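Long-range contact in lipase (Rhizopus chinensis, PDB 6A0W), which probably hydrolyses the ester bonds of triacylglycerols, as a class 3 lipase of the alpha/beta-hydrolase fold: residues Q177-L185 and L197-V207. Residues are numbered along the deposited sequence; the frame is centred on the assembly and turned at random.
Sequences QALLAGMDL and LSIYTVGCPRV
G182 and I199 mark the point where helix 177-185 runs closest to strand 197-202, their CA atoms 6.4 Å apart. The two axes are almost antiparallel (171°) and approach to 8.2 Å, as expected of a beta-alpha-beta crossover, whose helix runs back between the parallel strands 165-171 and 197-202. I199 is at the centre of the contact: its CD1 rests 3.9 Å from CA of G182, over bare helix backbone. CD1 of L179 also meets that methyl; M183 starts away from the strand, but bends at chi2 (-58°) and chi3 (96°) bring its CE there too, crossing I199 at about a right angle. The other branch, CG2 of I199, faces CB of A178 at 4.1 Å, where CG2 of T201 also arrives while OG1 of T201 hydrogen-bonds to O of H224 on strand 223-228. Toward the strand's start, CD2 of L197 sits 3.7 Å from O of G182 and packs on CB of L185. Beyond the strand, V207 passes CD2 of L179 with its CG2 at 4.0 Å, both residues reaching F212. No hydrogen bond joins the two segments, so their contact rests on buried apolar packing, which sets the helix after the probable nucleophile elbow against the central sheet.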
ATOM      1  N   GLN A 177      -6.406  -1.673  -1.052  1.00 29.00           N
ATOM      2  CA  GLN A 177      -7.482  -0.722  -0.808  1.00 24.77           C
ATOM      3  C   GLN A 177      -7.059   0.714  -1.088  1.00 31.93           C
ATOM      4  O   GLN A 177      -7.818   1.529  -1.647  1.00 26.76           O
ATOM      5  CB  GLN A 177      -7.978  -0.858   0.630  1.00 24.37           C
ATOM      6  CG  GLN A 177      -8.539  -2.240   0.980  1.00 27.42           C
ATOM      7  CD  GLN A 177      -9.708  -2.586   0.074  1.00 32.19           C
ATOM      8  OE1 GLN A 177     -10.554  -1.723  -0.104  1.00 31.26           O
ATOM      9  NE2 GLN A 177      -9.622  -3.695  -0.675  1.00 26.15           N
ATOM     10  N   ALA A 178      -5.822   1.041  -0.712  1.00 29.81           N
ATOM     11  CA  ALA A 178      -5.298   2.384  -0.953  1.00 25.84           C
ATOM     12  C   ALA A 178      -5.345   2.751  -2.441  1.00 25.49           C
ATOM     13  O   ALA A 178      -5.779   3.846  -2.796  1.00 27.12           O
ATOM     14  CB  ALA A 178      -3.861   2.511  -0.419  1.00 30.50           C
ATOM     15  N   LEU A 179      -4.875   1.840  -3.287  1.00 23.24           N
ATOM     16  CA  LEU A 179      -4.779   2.095  -4.714  1.00 27.05           C
ATOM     17  C   LEU A 179      -6.208   2.216  -5.304  1.00 27.42           C
ATOM     18  O   LEU A 179      -6.516   3.158  -6.025  1.00 27.28           O
ATOM     19  CB  LEU A 179      -4.086   0.914  -5.380  1.00 22.09           C
ATOM     20  CG  LEU A 179      -4.018   0.982  -6.893  1.00 26.67           C
ATOM     21  CD1 LEU A 179      -3.309   2.261  -7.314  1.00 30.26           C
ATOM     22  CD2 LEU A 179      -3.287  -0.234  -7.448  1.00 27.50           C
ATOM     23  N   LEU A 180      -7.099   1.338  -4.858  1.00 27.75           N
ATOM     24  CA  LEU A 180      -8.498   1.377  -5.337  1.00 28.72           C
ATOM     25  C   LEU A 180      -9.204   2.638  -4.868  1.00 27.47           C
ATOM     26  O   LEU A 180      -9.807   3.358  -5.683  1.00 29.69           O
ATOM     27  CB  LEU A 180      -9.247   0.111  -4.916  1.00 26.64           C
ATOM     28  CG  LEU A 180      -8.787  -1.212  -5.557  1.00 28.36           C
ATOM     29  CD1 LEU A 180      -9.468  -2.431  -4.918  1.00 33.29           C
ATOM     30  CD2 LEU A 180      -9.031  -1.218  -7.052  1.00 29.78           C
ATOM     31  N   ALA A 181      -8.892   3.059  -3.652  1.00 24.14           N
ATOM     32  CA  ALA A 181      -9.435   4.302  -3.173  1.00 28.88           C
ATOM     33  C   ALA A 181      -8.897   5.467  -3.986  1.00 33.25           C
ATOM     34  O   ALA A 181      -9.617   6.445  -4.248  1.00 30.21           O
ATOM     35  CB  ALA A 181      -9.119   4.511  -1.697  1.00 30.25           C
ATOM     36  N   GLY A 182      -7.590   5.455  -4.234  1.00 29.84           N
ATOM     37  CA  GLY A 182      -6.994   6.572  -4.957  1.00 29.61           C
ATOM     38  C   GLY A 182      -7.599   6.711  -6.360  1.00 26.32           C
ATOM     39  O   GLY A 182      -7.877   7.805  -6.803  1.00 26.17           O
ATOM     40  N   MET A 183      -7.770   5.597  -7.059  1.00 27.21           N
ATOM     41  CA  MET A 183      -8.429   5.616  -8.368  1.00 30.52           C
ATOM     42  C   MET A 183      -9.918   6.083  -8.339  1.00 32.86           C
ATOM     43  O   MET A 183     -10.306   6.995  -9.101  1.00 30.32           O
ATOM     44  CB  MET A 183      -8.300   4.242  -9.013  1.00 26.49           C
ATOM     45  CG  MET A 183      -6.873   3.840  -9.365  1.00 28.47           C
ATOM     46  SD  MET A 183      -6.093   5.015 -10.481  1.00 29.71           S
ATOM     47  CE  MET A 183      -5.218   6.030  -9.301  1.00 28.73           C
ATOM     48  N   ASP A 184     -10.623   5.728  -7.270  1.00 30.58           N
ATOM     49  CA  ASP A 184     -12.032   6.170  -7.079  1.00 28.86           C
ATOM     50  C   ASP A 184     -12.118   7.656  -6.780  1.00 31.19           C
ATOM     51  O   ASP A 184     -12.927   8.405  -7.354  1.00 32.13           O
ATOM     52  CB  ASP A 184     -12.663   5.342  -5.931  1.00 29.17           C
ATOM     53  CG  ASP A 184     -14.214   5.322  -5.961  1.00 33.99           C
ATOM     54  OD1 ASP A 184     -14.805   5.655  -6.993  1.00 32.96           O
ATOM     55  OD2 ASP A 184     -14.844   5.022  -4.928  1.00 30.69           O
ATOM     56  N   LEU A 185     -11.279   8.125  -5.874  1.00 29.47           N
ATOM     57  CA  LEU A 185     -11.173   9.546  -5.648  1.00 27.49           C
ATOM     58  C   LEU A 185     -10.856  10.314  -6.949  1.00 35.65           C
ATOM     59  O   LEU A 185     -11.452  11.369  -7.235  1.00 30.41           O
ATOM     60  CB  LEU A 185     -10.110   9.831  -4.581  1.00 30.39           C
ATOM     61  CG  LEU A 185     -10.544   9.370  -3.188  1.00 34.77           C
ATOM     62  CD1 LEU A 185      -9.367   9.220  -2.227  1.00 33.90           C
ATOM     63  CD2 LEU A 185     -11.589  10.350  -2.642  1.00 32.98           C
ATOM     64  N   LEU A 197      -3.322  14.718  -4.816  1.00 29.50           N
ATOM     65  CA  LEU A 197      -3.636  13.373  -4.398  1.00 29.37           C
ATOM     66  C   LEU A 197      -2.453  12.465  -4.714  1.00 27.38           C
ATOM     67  O   LEU A 197      -1.942  12.478  -5.833  1.00 28.94           O
ATOM     68  CB  LEU A 197      -4.867  12.858  -5.142  1.00 28.76           C
ATOM     69  CG  LEU A 197      -5.256  11.405  -4.979  1.00 30.88           C
ATOM     70  CD1 LEU A 197      -5.642  11.152  -3.524  1.00 35.80           C
ATOM     71  CD2 LEU A 197      -6.423  11.062  -5.880  1.00 29.71           C
ATOM     72  N   SER A 198      -2.177  11.548  -3.794  1.00 25.53           N
ATOM     73  CA  SER A 198      -1.006  10.670  -3.888  1.00 29.99           C
ATOM     74  C   SER A 198      -1.342   9.376  -3.145  1.00 26.79           C
ATOM     75  O   SER A 198      -2.044   9.411  -2.144  1.00 27.50           O
ATOM     76  CB  SER A 198       0.207  11.370  -3.174  1.00 29.78           C
ATOM     77  OG  SER A 198       0.982  11.980  -4.159  1.00 53.36           O
ATOM     78  N   ILE A 199      -0.726   8.274  -3.558  1.00 26.07           N
ATOM     79  CA  ILE A 199      -0.957   6.969  -2.995  1.00 26.51           C
ATOM     80  C   ILE A 199       0.404   6.395  -2.571  1.00 30.03           C
ATOM     81  O   ILE A 199       1.353   6.363  -3.362  1.00 26.48           O
ATOM     82  CB  ILE A 199      -1.559   6.010  -4.021  1.00 26.91           C
ATOM     83  CG1 ILE A 199      -2.870   6.585  -4.638  1.00 29.58           C
ATOM     84  CG2 ILE A 199      -1.915   4.698  -3.344  1.00 29.10           C
ATOM     85  CD1 ILE A 199      -3.309   5.880  -5.919  1.00 28.57           C
ATOM     86  N   TYR A 200       0.493   5.960  -1.324  1.00 26.64           N
ATOM     87  CA  TYR A 200       1.710   5.315  -0.823  1.00 30.70           C
ATOM     88  C   TYR A 200       1.380   3.996  -0.201  1.00 26.98           C
ATOM     89  O   TYR A 200       0.523   3.910   0.698  1.00 29.49           O
ATOM     90  CB  TYR A 200       2.382   6.177   0.257  1.00 29.99           C
ATOM     91  CG  TYR A 200       3.022   7.439  -0.288  1.00 28.24           C
ATOM     92  CD1 TYR A 200       2.256   8.587  -0.479  1.00 27.39           C
ATOM     93  CD2 TYR A 200       4.415   7.534  -0.456  1.00 26.29           C
ATOM     94  CE1 TYR A 200       2.805   9.727  -1.030  1.00 29.20           C
ATOM     95  CE2 TYR A 200       4.988   8.710  -0.928  1.00 25.96           C
ATOM     96  CZ  TYR A 200       4.189   9.807  -1.185  1.00 28.44           C
ATOM     97  OH  TYR A 200       4.699  10.998  -1.622  1.00 32.80           O
ATOM     98  N   THR A 201       2.189   3.007  -0.549  1.00 24.22           N
ATOM     99  CA  THR A 201       2.005   1.682  -0.001  1.00 26.26           C
ATOM    100  C   THR A 201       3.347   1.025   0.434  1.00 26.26           C
ATOM    101  O   THR A 201       4.422   1.340  -0.118  1.00 26.81           O
ATOM    102  CB  THR A 201       1.300   0.737  -1.006  1.00 26.08           C
ATOM    103  OG1 THR A 201       2.119   0.513  -2.151  1.00 25.58           O
ATOM    104  CG2 THR A 201      -0.070   1.273  -1.443  1.00 30.81           C
ATOM    105  N   VAL A 202       3.217   0.038   1.323  1.00 25.38           N
ATOM    106  CA  VAL A 202       4.301  -0.830   1.781  1.00 27.86           C
ATOM    107  C   VAL A 202       3.811  -2.263   1.707  1.00 30.10           C
ATOM    108  O   VAL A 202       2.713  -2.563   2.196  1.00 27.63           O
ATOM    109  CB  VAL A 202       4.820  -0.457   3.199  1.00 28.43           C
ATOM    110  CG1 VAL A 202       5.685   0.799   3.111  1.00 28.05           C
ATOM    111  CG2 VAL A 202       3.689  -0.222   4.188  1.00 29.72           C
ATOM    112  N   GLY A 203       4.540  -3.107   0.978  1.00 25.10           N
ATOM    113  CA  GLY A 203       4.164  -4.510   0.802  1.00 29.28           C
ATOM    114  C   GLY A 203       2.832  -4.752   0.074  1.00 31.52           C
ATOM    115  O   GLY A 203       2.158  -5.765   0.286  1.00 27.41           O
ATOM    116  N   CYS A 204       2.536  -3.910  -0.901  1.00 28.09           N
ATOM    117  CA  CYS A 204       1.322  -4.038  -1.714  1.00 28.51           C
ATOM    118  C   CYS A 204       1.369  -5.227  -2.673  1.00 24.17           C
ATOM    119  O   CYS A 204       2.330  -5.389  -3.447  1.00 27.31           O
ATOM    120  CB  CYS A 204       1.080  -2.757  -2.501  1.00 28.98           C
ATOM    121  SG  CYS A 204      -0.606  -2.650  -3.186  1.00 29.25           S
ATOM    122  N   PRO A 205       0.370  -6.112  -2.602  1.00 24.35           N
ATOM    123  CA  PRO A 205       0.268  -7.134  -3.662  1.00 28.87           C
ATOM    124  C   PRO A 205      -0.110  -6.533  -5.023  1.00 24.45           C
ATOM    125  O   PRO A 205      -0.477  -5.354  -5.130  1.00 28.08           O
ATOM    126  CB  PRO A 205      -0.899  -8.020  -3.188  1.00 26.65           C
ATOM    127  CG  PRO A 205      -1.760  -7.059  -2.446  1.00 28.77           C
ATOM    128  CD  PRO A 205      -0.806  -6.144  -1.709  1.00 29.00           C
ATOM    129  N   ARG A 206       0.037  -7.337  -6.069  1.00 27.99           N
ATOM    130  CA  ARG A 206      -0.548  -6.977  -7.353  1.00 27.58           C
ATOM    131  C   ARG A 206      -2.064  -6.910  -7.169  1.00 30.84           C
ATOM    132  O   ARG A 206      -2.640  -7.666  -6.363  1.00 30.61           O
ATOM    133  CB  ARG A 206      -0.156  -7.958  -8.454  1.00 29.33           C
ATOM    134  CG  ARG A 206       1.337  -7.932  -8.786  1.00 32.37           C
ATOM    135  CD  ARG A 206       1.677  -8.697 -10.047  1.00 29.90           C
ATOM    136  NE  ARG A 206       3.111  -8.730 -10.251  1.00 34.10           N
ATOM    137  CZ  ARG A 206       3.936  -9.651  -9.767  1.00 35.07           C
ATOM    138  NH1 ARG A 206       3.480 -10.681  -9.095  1.00 33.89           N
ATOM    139  NH2 ARG A 206       5.239  -9.587 -10.016  1.00 34.86           N
ATOM    140  N   VAL A 207      -2.660  -5.919  -7.828  1.00 28.39           N
ATOM    141  CA  VAL A 207      -4.059  -5.604  -7.656  1.00 29.07           C
ATOM    142  C   VAL A 207      -4.943  -5.876  -8.874  1.00 34.16           C
ATOM    143  O   VAL A 207      -6.083  -6.337  -8.717  1.00 31.32           O
ATOM    144  CB  VAL A 207      -4.221  -4.147  -7.237  1.00 31.67           C
ATOM    145  CG1 VAL A 207      -5.690  -3.766  -7.213  1.00 31.59           C
ATOM    146  CG2 VAL A 207      -3.561  -3.929  -5.883  1.00 32.57           C
TER